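Local coordinates for protein transketolase (Campylobacter jejuni, PDB 3L84) that belongs to the transketolase family of thiamine diphosphate-dependent enzymes and is built as a dimer of three-domain subunits, at residues A363-S368 / A412-F417; L519-K524 / S543-E548; P560-F565 / N590-F595; K598-E603 / F618-S623. All blocks are in the same frame, centred on the assembly; numbering follows the deposited sequence.

Interaction 1. Residues A363-S368 / A412-F417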
loop_
_atom_site.group_PDB
_atom_site.type_symbol
_atom_site.label_atom_id
_atom_site.label_comp_id
_atom_site.label_asym_id
_atom_site.label_seq_id
_atom_site.Cartn_x
_atom_site.Cartn_y
_atom_site.Cartn_z
ATOM N N ALA A 363 -1.828 14.530 2.127
ATOM C CA ALA A 363 -2.888 13.701 2.680
ATOM C C ALA A 363 -3.130 14.051 4.141
ATOM O O ALA A 363 -2.728 13.340 5.066
ATOM C CB ALA A 363 -2.557 12.185 2.494
ATOM N N ASP A 364 -3.712 15.222 4.356
ATOM C CA ASP A 364 -4.024 15.785 5.657
ATOM C C ASP A 364 -2.812 16.006 6.541
ATOM O O ASP A 364 -2.909 15.846 7.754
ATOM C CB ASP A 364 -5.041 14.962 6.451
ATOM C CG ASP A 364 -5.676 15.751 7.619
ATOM O OD1 ASP A 364 -6.071 16.910 7.393
ATOM O OD2 ASP A 364 -5.762 15.206 8.748
ATOM N N LEU A 365 -1.654 16.278 5.983
ATOM C CA LEU A 365 -0.451 16.538 6.801
ATOM C C LEU A 365 0.252 17.815 6.368
ATOM O O LEU A 365 1.433 17.988 6.683
ATOM C CB LEU A 365 0.507 15.356 6.750
ATOM C CG LEU A 365 0.067 14.107 7.458
ATOM C CD1 LEU A 365 1.045 12.954 7.163
ATOM C CD2 LEU A 365 -0.023 14.352 8.966
ATOM N N GLY A 366 -0.441 18.730 5.698
ATOM C CA GLY A 366 0.206 19.952 5.225
ATOM C C GLY A 366 1.090 20.662 6.253
ATOM O O GLY A 366 2.218 21.052 5.926
ATOM N N PRO A 367 0.590 20.874 7.476
ATOM C CA PRO A 367 1.384 21.622 8.439
ATOM C C PRO A 367 2.674 20.914 8.815
ATOM O O PRO A 367 3.650 21.572 9.158
ATOM C CB PRO A 367 0.433 21.713 9.662
ATOM C CG PRO A 367 -0.922 21.670 9.059
ATOM C CD PRO A 367 -0.798 20.668 7.955
ATOM N N SER A 368 2.668 19.590 8.819
ATOM C CA SER A 368 3.856 18.779 9.153
ATOM C C SER A 368 4.757 18.547 7.953
ATOM O O SER A 368 5.968 18.497 8.117
ATOM C CB SER A 368 3.438 17.427 9.700
ATOM O OG SER A 368 2.701 17.560 10.896
ATOM N N ALA A 412 2.132 14.561 -1.170
ATOM C CA ALA A 412 2.910 14.629 0.060
ATOM C C ALA A 412 2.305 13.825 1.174
ATOM O O ALA A 412 1.090 13.851 1.399
ATOM C CB ALA A 412 3.121 16.099 0.493
ATOM N N THR A 413 3.173 13.158 1.930
ATOM C CA THR A 413 2.812 12.512 3.187
ATOM C C THR A 413 4.091 12.215 3.968
ATOM O O THR A 413 5.213 12.548 3.520
ATOM C CB THR A 413 1.965 11.220 2.949
ATOM O OG1 THR A 413 1.546 10.678 4.210
ATOM C CG2 THR A 413 2.721 10.143 2.147
ATOM N N PHE A 414 3.952 11.635 5.137
ATOM C CA PHE A 414 5.126 11.133 5.838
ATOM C C PHE A 414 5.710 9.967 5.074
ATOM O O PHE A 414 4.986 9.138 4.469
ATOM C CB PHE A 414 4.748 10.589 7.226
ATOM C CG PHE A 414 4.301 11.624 8.252
ATOM C CD1 PHE A 414 4.776 12.914 8.255
ATOM C CD2 PHE A 414 3.405 11.252 9.268
ATOM C CE1 PHE A 414 4.366 13.833 9.219
ATOM C CE2 PHE A 414 3.019 12.185 10.231
ATOM C CZ PHE A 414 3.511 13.445 10.208
ATOM N N PHE A 415 7.029 9.806 5.144
ATOM C CA PHE A 415 7.685 8.720 4.422
ATOM C C PHE A 415 7.154 7.356 4.856
ATOM O O PHE A 415 7.046 6.448 4.032
ATOM C CB PHE A 415 9.207 8.829 4.637
ATOM C CG PHE A 415 10.075 7.984 3.720
ATOM C CD1 PHE A 415 9.701 7.683 2.415
ATOM C CD2 PHE A 415 11.321 7.563 4.164
ATOM C CE1 PHE A 415 10.562 6.971 1.579
ATOM C CE2 PHE A 415 12.174 6.872 3.325
ATOM C CZ PHE A 415 11.782 6.573 2.069
ATOM N N ILE A 416 6.788 7.161 6.125
ATOM C CA ILE A 416 6.277 5.857 6.497
ATOM C C ILE A 416 4.981 5.528 5.741
ATOM O O ILE A 416 4.720 4.362 5.397
ATOM C CB ILE A 416 6.055 5.777 8.020
ATOM C CG1 ILE A 416 5.661 4.369 8.447
ATOM C CG2 ILE A 416 5.037 6.781 8.515
ATOM C CD1 ILE A 416 6.664 3.275 8.010
ATOM N N PHE A 417 4.169 6.516 5.404
ATOM C CA PHE A 417 2.908 6.330 4.704
ATOM C C PHE A 417 3.046 6.341 3.205
ATOM O O PHE A 417 2.049 6.168 2.481
ATOM C CB PHE A 417 1.813 7.291 5.232
ATOM C CG PHE A 417 1.623 7.200 6.672
ATOM C CD1 PHE A 417 1.701 5.952 7.321
ATOM C CD2 PHE A 417 1.443 8.337 7.427
ATOM C CE1 PHE A 417 1.568 5.835 8.715
ATOM C CE2 PHE A 417 1.318 8.212 8.841
ATOM C CZ PHE A 417 1.407 6.987 9.443
HETATM O O HOH W 1 -0.946 11.161 5.292
#
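Leu365 and Phe414 meet almost at a right angle, a methyl group set down on an aromatic face, and this CH-pi contact dominates the apolar part of the junction. Leu365 CD1 sits 3.5 Å from the centroid of the Phe414 ring and only 10° off its normal, whereas CD2 of the same leucine lies nearer the CE2-CZ side. With Leu365 CG anti to its carbonyl carbon (chi1 -70°), the isobutyl group is carried from the N-cap of helix 366-369 across to the strand. Ser368, within that helix, adds its CB 3.7 Å from Phe414 CE1, approaching the ring obliquely.

Polar contacts gather at the other end. Ala363 N donates to Ala412 O over 3.1 Å, a backbone bond that prolongs the pairing of strands 358-362 and 408-414 in the parallel sheet of the pyrimidine-binding domain. A water bridges the next step: it donates to Ala363 O at 2.8 Å and accepts from Thr413 OG1, the hydroxyl lying anti to the backbone N (chi1 -176°).

Just past the strand end, Asp364 is bonded through both carboxylate oxygens to the second subunit, at Ser185, Ile186 and Glu187 of that chain. The chemistry thus implies a graded closure: direct bonding where the strands still run together, water where they part, and apolar packing where the helix begins beside the subunit interface.

Interaction 2. Residues L519-K524 / S543-E548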
loop_
_atom_site.group_PDB
_atom_site.type_symbol
_atom_site.label_atom_id
_atom_site.label_comp_id
_atom_site.label_asym_id
_atom_site.label_seq_id
_atom_site.Cartn_x
_atom_site.Cartn_y
_atom_site.Cartn_z
ATOM N N LEU A 519 32.163 14.057 -3.615
ATOM C CA LEU A 519 33.081 14.205 -2.478
ATOM C C LEU A 519 32.885 15.531 -1.739
ATOM O O LEU A 519 32.905 16.587 -2.359
ATOM C CB LEU A 519 34.544 14.102 -2.946
ATOM C CG LEU A 519 35.072 12.703 -3.239
ATOM C CD1 LEU A 519 36.369 12.784 -3.998
ATOM C CD2 LEU A 519 35.258 11.923 -1.926
ATOM N N LEU A 520 32.716 15.459 -0.418
ATOM C CA LEU A 520 32.749 16.617 0.495
ATOM C C LEU A 520 34.132 16.788 1.105
ATOM O O LEU A 520 34.487 17.879 1.552
ATOM C CB LEU A 520 31.754 16.447 1.669
ATOM C CG LEU A 520 30.326 16.573 1.266
ATOM C CD1 LEU A 520 29.445 16.165 2.422
ATOM C CD2 LEU A 520 30.015 18.007 0.844
ATOM N N LYS A 521 34.888 15.696 1.196
ATOM C CA LYS A 521 36.227 15.716 1.794
ATOM C C LYS A 521 37.023 14.685 1.063
ATOM O O LYS A 521 36.533 13.570 0.836
ATOM C CB LYS A 521 36.169 15.402 3.298
ATOM C CG LYS A 521 37.495 15.408 4.020
ATOM C CD LYS A 521 37.245 15.102 5.491
ATOM C CE LYS A 521 38.497 14.931 6.304
ATOM N NZ LYS A 521 38.131 15.112 7.745
ATOM N N GLU A 522 38.229 15.052 0.649
ATOM C CA GLU A 522 39.102 14.151 -0.099
ATOM C C GLU A 522 40.483 14.233 0.481
ATOM O O GLU A 522 41.024 15.323 0.625
ATOM C CB GLU A 522 39.141 14.516 -1.579
ATOM C CG GLU A 522 39.905 13.524 -2.493
ATOM C CD GLU A 522 39.770 13.788 -3.975
ATOM O OE1 GLU A 522 39.579 14.954 -4.373
ATOM O OE2 GLU A 522 39.893 12.829 -4.760
ATOM N N SER A 523 41.048 13.074 0.760
ATOM C CA SER A 523 42.389 12.980 1.312
ATOM C C SER A 523 43.236 12.048 0.472
ATOM O O SER A 523 42.773 10.976 0.054
ATOM C CB SER A 523 42.335 12.466 2.752
ATOM O OG SER A 523 41.537 13.310 3.568
ATOM N N LYS A 524 44.498 12.440 0.280
ATOM C CA LYS A 524 45.464 11.606 -0.407
ATOM C C LYS A 524 45.637 10.293 0.362
ATOM O O LYS A 524 45.686 10.272 1.599
ATOM C CB LYS A 524 46.800 12.351 -0.543
ATOM N N SER A 543 32.924 12.393 12.097
ATOM C CA SER A 543 33.677 11.170 12.341
ATOM C C SER A 543 34.990 11.146 11.551
ATOM O O SER A 543 36.023 10.725 12.064
ATOM C CB SER A 543 32.853 9.926 12.025
ATOM O OG SER A 543 31.716 9.863 12.887
ATOM N N ALA A 544 34.955 11.644 10.322
ATOM C CA ALA A 544 36.155 11.723 9.504
ATOM C C ALA A 544 37.177 12.684 10.143
ATOM O O ALA A 544 38.363 12.404 10.176
ATOM C CB ALA A 544 35.811 12.175 8.099
ATOM N N ASN A 545 36.702 13.784 10.717
ATOM C CA ASN A 545 37.594 14.737 11.424
ATOM C C ASN A 545 38.253 14.046 12.617
ATOM O O ASN A 545 39.444 14.207 12.867
ATOM C CB ASN A 545 36.797 15.957 11.925
ATOM C CG ASN A 545 36.449 16.922 10.831
ATOM O OD1 ASN A 545 37.082 16.928 9.768
ATOM N ND2 ASN A 545 35.414 17.753 11.068
ATOM N N GLU A 546 37.492 13.259 13.371
ATOM C CA GLU A 546 38.063 12.516 14.475
ATOM C C GLU A 546 39.075 11.460 13.998
ATOM O O GLU A 546 40.153 11.320 14.584
ATOM C CB GLU A 546 36.953 11.882 15.332
ATOM C CG GLU A 546 37.454 11.087 16.553
ATOM C CD GLU A 546 38.201 11.939 17.567
ATOM O OE1 GLU A 546 37.960 13.167 17.592
ATOM O OE2 GLU A 546 39.019 11.372 18.342
ATOM N N LEU A 547 38.739 10.723 12.942
ATOM C CA LEU A 547 39.637 9.718 12.379
ATOM C C LEU A 547 40.938 10.379 11.899
ATOM O O LEU A 547 42.009 9.860 12.155
ATOM C CB LEU A 547 38.953 8.927 11.247
ATOM C CG LEU A 547 37.909 7.868 11.641
ATOM C CD1 LEU A 547 36.993 7.560 10.489
ATOM C CD2 LEU A 547 38.572 6.594 12.136
ATOM N N GLU A 548 40.842 11.541 11.268
ATOM C CA GLU A 548 42.027 12.288 10.823
ATOM C C GLU A 548 42.881 12.726 12.030
ATOM O O GLU A 548 44.111 12.637 11.984
ATOM C CB GLU A 548 41.605 13.488 9.973
ATOM C CG GLU A 548 41.010 13.120 8.629
ATOM C CD GLU A 548 41.988 13.066 7.461
ATOM O OE1 GLU A 548 43.233 13.198 7.670
ATOM O OE2 GLU A 548 41.505 12.893 6.323
#
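Lys521 reaches from the edge strand to helix 537-549 at Ala544, Asn545 and Glu548, and its polar tip makes a weak hydrogen bond, NZ to Asn545 OD1, at 2.9 Å. The reach depends on a fully extended chain, in which every torsion from chi1 (-179°) outward is near 180°. A second polar link joins Ser523 OG and Glu548 OE2, 2.8 Å apart, and the same hydroxyl also has Cys554 O nearby. Glu548 OE2 further accepts from the backbone N of Cys554, on the neighbouring strand.

Charge adds a looser term. Lys521 NZ stands 4.3 Å from Glu548 OE2, opposite in sign but beyond a salt bridge.

Apolar contact is slight and falls to the aliphatic parts: Lys521 CD lies 4.2 Å from Ala544 CB, while Lys521 CE passes 3.9 Å from Glu548 CG. Lys521 itself belongs to a classic beta bulge, sharing Val556 with Leu520.

Edge strand and helix are therefore joined at the surface of the C-terminal domain by polar tips. The carboxylate, gripped by a backbone N-H, probably also steadies the lysine charge electrostatically.

Interaction 3. Residues P560-F565 / N590-F595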
loop_
_atom_site.group_PDB
_atom_site.type_symbol
_atom_site.label_atom_id
_atom_site.label_comp_id
_atom_site.label_asym_id
_atom_site.label_seq_id
_atom_site.Cartn_x
_atom_site.Cartn_y
_atom_site.Cartn_z
ATOM N N PRO A 560 23.190 12.005 -2.202
ATOM C CA PRO A 560 21.794 12.382 -2.232
ATOM C C PRO A 560 20.944 11.507 -3.129
ATOM O O PRO A 560 19.732 11.495 -2.942
ATOM C CB PRO A 560 21.847 13.844 -2.706
ATOM C CG PRO A 560 23.138 13.957 -3.434
ATOM C CD PRO A 560 24.078 13.104 -2.643
ATOM N N CYS A 561 21.511 10.819 -4.123
ATOM C CA CYS A 561 20.695 9.971 -4.988
ATOM C C CYS A 561 21.457 8.723 -5.436
ATOM O O CYS A 561 22.301 8.766 -6.324
ATOM C CB CYS A 561 20.153 10.770 -6.165
ATOM S SG CYS A 561 19.036 9.782 -7.193
ATOM N N PHE A 562 21.112 7.590 -4.847
ATOM C CA PHE A 562 21.712 6.267 -5.179
ATOM C C PHE A 562 21.554 5.943 -6.666
ATOM O O PHE A 562 22.525 5.504 -7.311
ATOM C CB PHE A 562 21.032 5.216 -4.284
ATOM C CG PHE A 562 21.565 3.805 -4.384
ATOM C CD1 PHE A 562 22.427 3.313 -3.430
ATOM C CD2 PHE A 562 21.140 2.965 -5.357
ATOM C CE1 PHE A 562 22.875 1.994 -3.491
ATOM C CE2 PHE A 562 21.614 1.635 -5.419
ATOM C CZ PHE A 562 22.493 1.191 -4.499
ATOM N N GLU A 563 20.368 6.159 -7.222
ATOM C CA GLU A 563 20.104 5.786 -8.613
ATOM C C GLU A 563 20.990 6.554 -9.587
ATOM O O GLU A 563 21.467 5.999 -10.574
ATOM C CB GLU A 563 18.640 6.002 -8.965
ATOM C CG GLU A 563 17.714 5.156 -8.131
ATOM C CD GLU A 563 17.123 5.829 -6.884
ATOM O OE1 GLU A 563 17.703 6.813 -6.353
ATOM O OE2 GLU A 563 15.999 5.430 -6.504
ATOM N N LEU A 564 21.228 7.837 -9.320
ATOM C CA LEU A 564 22.124 8.592 -10.173
ATOM C C LEU A 564 23.546 8.132 -10.014
ATOM O O LEU A 564 24.288 8.086 -10.995
ATOM C CB LEU A 564 22.043 10.108 -9.915
ATOM C CG LEU A 564 20.771 10.787 -10.348
ATOM C CD1 LEU A 564 20.791 12.263 -9.900
ATOM C CD2 LEU A 564 20.553 10.652 -11.829
ATOM N N PHE A 565 23.951 7.768 -8.807
ATOM C CA PHE A 565 25.309 7.277 -8.595
ATOM C C PHE A 565 25.574 6.001 -9.397
ATOM O O PHE A 565 26.673 5.790 -9.939
ATOM C CB PHE A 565 25.614 7.102 -7.092
ATOM C CG PHE A 565 27.044 6.855 -6.775
ATOM C CD1 PHE A 565 28.073 7.494 -7.457
ATOM C CD2 PHE A 565 27.364 6.036 -5.703
ATOM C CE1 PHE A 565 29.387 7.259 -7.124
ATOM C CE2 PHE A 565 28.686 5.828 -5.353
ATOM C CZ PHE A 565 29.706 6.426 -6.058
ATOM N N ASN A 590 20.597 -2.382 2.780
ATOM C CA ASN A 590 21.563 -3.324 2.315
ATOM C C ASN A 590 21.990 -3.069 0.879
ATOM O O ASN A 590 23.043 -3.521 0.466
ATOM C CB ASN A 590 21.061 -4.774 2.426
ATOM C CG ASN A 590 21.154 -5.354 3.835
ATOM O OD1 ASN A 590 20.340 -6.218 4.215
ATOM N ND2 ASN A 590 22.148 -4.960 4.578
ATOM N N GLU A 591 21.207 -2.327 0.101
ATOM C CA GLU A 591 21.650 -1.934 -1.225
ATOM C C GLU A 591 22.954 -1.154 -1.208
ATOM O O GLU A 591 23.657 -1.099 -2.220
ATOM C CB GLU A 591 20.547 -1.162 -1.968
ATOM C CG GLU A 591 20.172 0.204 -1.381
ATOM C CD GLU A 591 19.129 0.189 -0.283
ATOM O OE1 GLU A 591 18.748 -0.881 0.228
ATOM O OE2 GLU A 591 18.693 1.296 0.099
ATOM N N LEU A 592 23.282 -0.521 -0.077
ATOM C CA LEU A 592 24.549 0.184 0.034
ATOM C C LEU A 592 25.757 -0.709 -0.146
ATOM O O LEU A 592 26.813 -0.191 -0.506
ATOM C CB LEU A 592 24.633 0.909 1.361
ATOM C CG LEU A 592 23.730 2.120 1.594
ATOM C CD1 LEU A 592 24.080 2.795 2.927
ATOM C CD2 LEU A 592 23.854 3.110 0.517
ATOM N N TYR A 593 25.616 -2.014 0.035
ATOM C CA TYR A 593 26.743 -2.907 -0.246
ATOM C C TYR A 593 27.147 -2.938 -1.711
ATOM O O TYR A 593 28.220 -3.421 -2.018
ATOM C CB TYR A 593 26.417 -4.320 0.242
ATOM C CG TYR A 593 26.481 -4.543 1.747
ATOM C CD1 TYR A 593 27.723 -4.586 2.404
ATOM C CD2 TYR A 593 25.356 -4.667 2.499
ATOM C CE1 TYR A 593 27.802 -4.810 3.779
ATOM C CE2 TYR A 593 25.435 -4.888 3.881
ATOM C CZ TYR A 593 26.664 -4.977 4.497
ATOM O OH TYR A 593 26.712 -5.186 5.859
ATOM N N LYS A 594 26.349 -2.395 -2.642
ATOM C CA LYS A 594 26.793 -2.215 -4.015
ATOM C C LYS A 594 28.061 -1.356 -4.047
ATOM O O LYS A 594 28.943 -1.591 -4.882
ATOM C CB LYS A 594 25.682 -1.622 -4.859
ATOM C CG LYS A 594 26.046 -1.459 -6.286
ATOM C CD LYS A 594 24.860 -1.127 -7.168
ATOM C CE LYS A 594 25.316 -0.941 -8.620
ATOM N NZ LYS A 594 24.164 -0.922 -9.580
ATOM N N PHE A 595 28.166 -0.380 -3.154
ATOM C CA PHE A 595 29.260 0.585 -3.154
ATOM C C PHE A 595 30.147 0.515 -1.943
ATOM O O PHE A 595 31.262 1.040 -1.997
ATOM C CB PHE A 595 28.710 2.013 -3.285
ATOM C CG PHE A 595 27.920 2.230 -4.510
ATOM C CD1 PHE A 595 28.547 2.175 -5.732
ATOM C CD2 PHE A 595 26.569 2.518 -4.451
ATOM C CE1 PHE A 595 27.831 2.359 -6.900
ATOM C CE2 PHE A 595 25.848 2.716 -5.637
ATOM C CZ PHE A 595 26.509 2.626 -6.837
#
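Phe595 meets both Phe562 and Phe565 of the short helix 562-566: its edge is turned to the face of Phe562, and Phe565 lies over one of its own faces. The three rings form an aromatic cluster that is the dense part of this contact. Toward Phe562 the meeting is offset edge-to-face: Phe595 CE2 lies 3.7 Å above the Phe562 plane, displaced toward the rim, with the two planes at 65°. Phe565 meets Phe595 obliquely instead, the centroids 4.4 Å apart, and its CD2 lies over the centre of the Phe595 ring.

Over the opposite face of Phe562 comes Glu591 CG, a CH-pi contact 4.2 Å from the centroid, while Leu592 CD2 stands at the ring edge, 4.2 Å from Phe562 CD1. The backbone Glu591 O comes to 3.4 Å from Phe562 CE1. The carboxylate of Glu591 is buried too, satisfied by Ser460 OG and a salt bridge to Arg463.

Packing slackens toward Lys594, whose CD touches Phe562 CZ at 4.3 Å. This lysine is partly exposed, and its NZ forms a salt bridge with Glu566. The second subunit packs against part of the contact, its Asn590 against Phe562 and its Lys594 against Tyr593. The arrangement is an aromatic cluster joining helix 562-566 to the end of the 3-10 segment 590-594 and the residue that follows it, where the C-terminal domain meets the pyrimidine-binding one.

Interaction 4. Residues K598-E603 / F618-S623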
loop_
_atom_site.group_PDB
_atom_site.type_symbol
_atom_site.label_atom_id
_atom_site.label_comp_id
_atom_site.label_asym_id
_atom_site.label_seq_id
_atom_site.Cartn_x
_atom_site.Cartn_y
_atom_site.Cartn_z
ATOM N N LYS A 598 31.280 -2.042 4.188
ATOM C CA LYS A 598 30.550 -2.180 5.434
ATOM C C LYS A 598 29.379 -1.209 5.421
ATOM O O LYS A 598 29.497 -0.142 4.840
ATOM C CB LYS A 598 31.425 -1.857 6.653
ATOM C CG LYS A 598 32.639 -2.764 6.846
ATOM C CD LYS A 598 33.398 -2.388 8.104
ATOM C CE LYS A 598 34.557 -3.305 8.280
ATOM N NZ LYS A 598 35.264 -2.933 9.570
ATOM N N VAL A 599 28.287 -1.557 6.094
ATOM C CA VAL A 599 27.127 -0.708 6.198
ATOM C C VAL A 599 26.726 -0.579 7.656
ATOM O O VAL A 599 26.553 -1.589 8.331
ATOM C CB VAL A 599 25.963 -1.250 5.359
ATOM C CG1 VAL A 599 24.686 -0.447 5.560
ATOM C CG2 VAL A 599 26.348 -1.317 3.881
ATOM N N TYR A 600 26.609 0.670 8.107
ATOM C CA TYR A 600 26.243 1.061 9.444
ATOM C C TYR A 600 24.858 1.680 9.374
ATOM O O TYR A 600 24.700 2.844 9.069
ATOM C CB TYR A 600 27.257 2.072 9.975
ATOM C CG TYR A 600 27.242 2.327 11.463
ATOM C CD1 TYR A 600 27.914 1.498 12.327
ATOM C CD2 TYR A 600 26.566 3.406 12.000
ATOM C CE1 TYR A 600 27.943 1.735 13.676
ATOM C CE2 TYR A 600 26.597 3.644 13.349
ATOM C CZ TYR A 600 27.292 2.804 14.175
ATOM O OH TYR A 600 27.359 2.996 15.545
ATOM N N GLY A 601 23.861 0.829 9.632
ATOM C CA GLY A 601 22.471 1.192 9.467
ATOM C C GLY A 601 21.649 0.781 10.657
ATOM O O GLY A 601 22.157 0.665 11.784
ATOM N N ILE A 602 20.366 0.512 10.403
ATOM C CA ILE A 602 19.440 0.051 11.419
ATOM C C ILE A 602 18.809 -1.239 10.906
ATOM O O ILE A 602 18.238 -1.220 9.801
ATOM C CB ILE A 602 18.364 1.118 11.701
ATOM C CG1 ILE A 602 18.965 2.454 12.054
ATOM C CG2 ILE A 602 17.373 0.612 12.785
ATOM C CD1 ILE A 602 17.909 3.572 12.115
ATOM N N GLU A 603 18.819 -2.269 11.700
ATOM C CA GLU A 603 18.313 -3.597 11.272
ATOM C C GLU A 603 16.990 -3.953 11.924
ATOM O O GLU A 603 16.376 -4.962 11.539
ATOM C CB GLU A 603 19.361 -4.656 11.543
ATOM C CG GLU A 603 20.584 -4.489 10.683
ATOM C CD GLU A 603 21.584 -5.590 10.923
ATOM O OE1 GLU A 603 21.591 -6.570 10.135
ATOM O OE2 GLU A 603 22.339 -5.498 11.931
ATOM N N PHE A 618 20.474 3.836 18.595
ATOM C CA PHE A 618 20.751 3.125 17.365
ATOM C C PHE A 618 22.162 3.341 16.832
ATOM O O PHE A 618 22.509 2.842 15.753
ATOM C CB PHE A 618 19.633 3.442 16.331
ATOM C CG PHE A 618 18.376 2.693 16.643
ATOM C CD1 PHE A 618 18.294 1.344 16.377
ATOM C CD2 PHE A 618 17.322 3.300 17.286
ATOM C CE1 PHE A 618 17.161 0.649 16.756
ATOM C CE2 PHE A 618 16.177 2.621 17.648
ATOM C CZ PHE A 618 16.084 1.312 17.362
ATOM N N GLY A 619 23.006 4.007 17.635
ATOM C CA GLY A 619 24.424 4.045 17.328
ATOM C C GLY A 619 24.921 5.218 16.549
ATOM O O GLY A 619 26.080 5.227 16.143
ATOM N N PHE A 620 24.096 6.219 16.341
ATOM C CA PHE A 620 24.463 7.375 15.494
ATOM C C PHE A 620 25.117 8.453 16.307
ATOM O O PHE A 620 24.516 9.461 16.654
ATOM C CB PHE A 620 23.263 7.843 14.658
ATOM C CG PHE A 620 22.811 6.794 13.686
ATOM C CD1 PHE A 620 23.450 6.661 12.460
ATOM C CD2 PHE A 620 21.825 5.891 14.010
ATOM C CE1 PHE A 620 23.097 5.651 11.588
ATOM C CE2 PHE A 620 21.484 4.876 13.145
ATOM C CZ PHE A 620 22.128 4.743 11.925
ATOM N N SER A 621 26.361 8.166 16.685
ATOM C CA SER A 621 27.240 9.121 17.378
ATOM C C SER A 621 28.629 8.979 16.801
ATOM O O SER A 621 28.992 7.921 16.284
ATOM C CB SER A 621 27.300 8.875 18.889
ATOM O OG SER A 621 28.082 7.719 19.164
ATOM N N VAL A 622 29.421 10.028 16.937
ATOM C CA VAL A 622 30.789 9.988 16.446
ATOM C C VAL A 622 31.564 8.854 17.135
ATOM O O VAL A 622 32.289 8.078 16.493
ATOM C CB VAL A 622 31.493 11.354 16.639
ATOM C CG1 VAL A 622 33.027 11.249 16.369
ATOM C CG2 VAL A 622 30.837 12.367 15.730
ATOM N N SER A 623 31.481 8.759 18.453
ATOM C CA SER A 623 32.284 7.767 19.164
ATOM C C SER A 623 31.941 6.349 18.693
ATOM O O SER A 623 32.840 5.535 18.482
ATOM C CB SER A 623 32.085 7.882 20.672
ATOM O OG SER A 623 32.640 9.093 21.164
HETATM O O HOH W 2 21.283 0.816 14.381
#
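Tyr600 meets Gly619 at a Schellman motif, the glycine-ended turn that closes helix 611-617, and thereby links strand 598-600 to the C-terminal part of its domain. From CB, the first torsion (chi1 -165°) swings CG away from the backbone N and carries the ring toward segment 618-623. Along one side, Tyr600 CD2 comes to 4.2 Å from Phe620 CE1, as the tyrosine edge is directed at the phenylalanine face in an edge-to-face pair with planes at 79°. Farther out, CE2 and CZ both lie 3.3 Å from Gly619 O, which sits in the plane of the tyrosine ring at its edge. At the tip, Tyr600 OH donates a hydrogen bond of 2.6 Å to Gly619 O, approaching 25° out of the carbonyl plane. Gly619 O also receives a weak bond from Ser621 N, across the inverse gamma turn centred on Phe620.

Ile602 supplies the apolar half of the contact. Its CG1 touches the edge of the Phe620 ring, 3.7 Å from CE2, whereas its other branch, CG2, approaches Phe618 CD1 at 3.8 Å; the isoleucine crosses each phenylalanine at about a right angle. Phe628 of helix 622-629 is a further edge-to-face partner of Tyr600.

One water completes the join, donating to both Gly601 O and Phe618 O, each at 2.7 Å.

In the fold
The four contacts follow one another along the chain as a series of short closures rather than as enclosed loops. Interaction 1 belongs to the pyrimidine-binding domain and stands apart, its centre 25 to 36 Å from the others. Interactions 2, 3 and 4 share the C-terminal domain, with centres 17 to 20 Å from one another. Interactions 2 and 4 reach the same mixed sheet at its two outermost strands, 518-521 and 598-600, and touch where Ser543 packs on Val622; interactions 3 and 4 touch through Tyr593 and Val599. Interactions 1 and 3 both meet the second subunit, so contacts in both domains lie against the dimer interface.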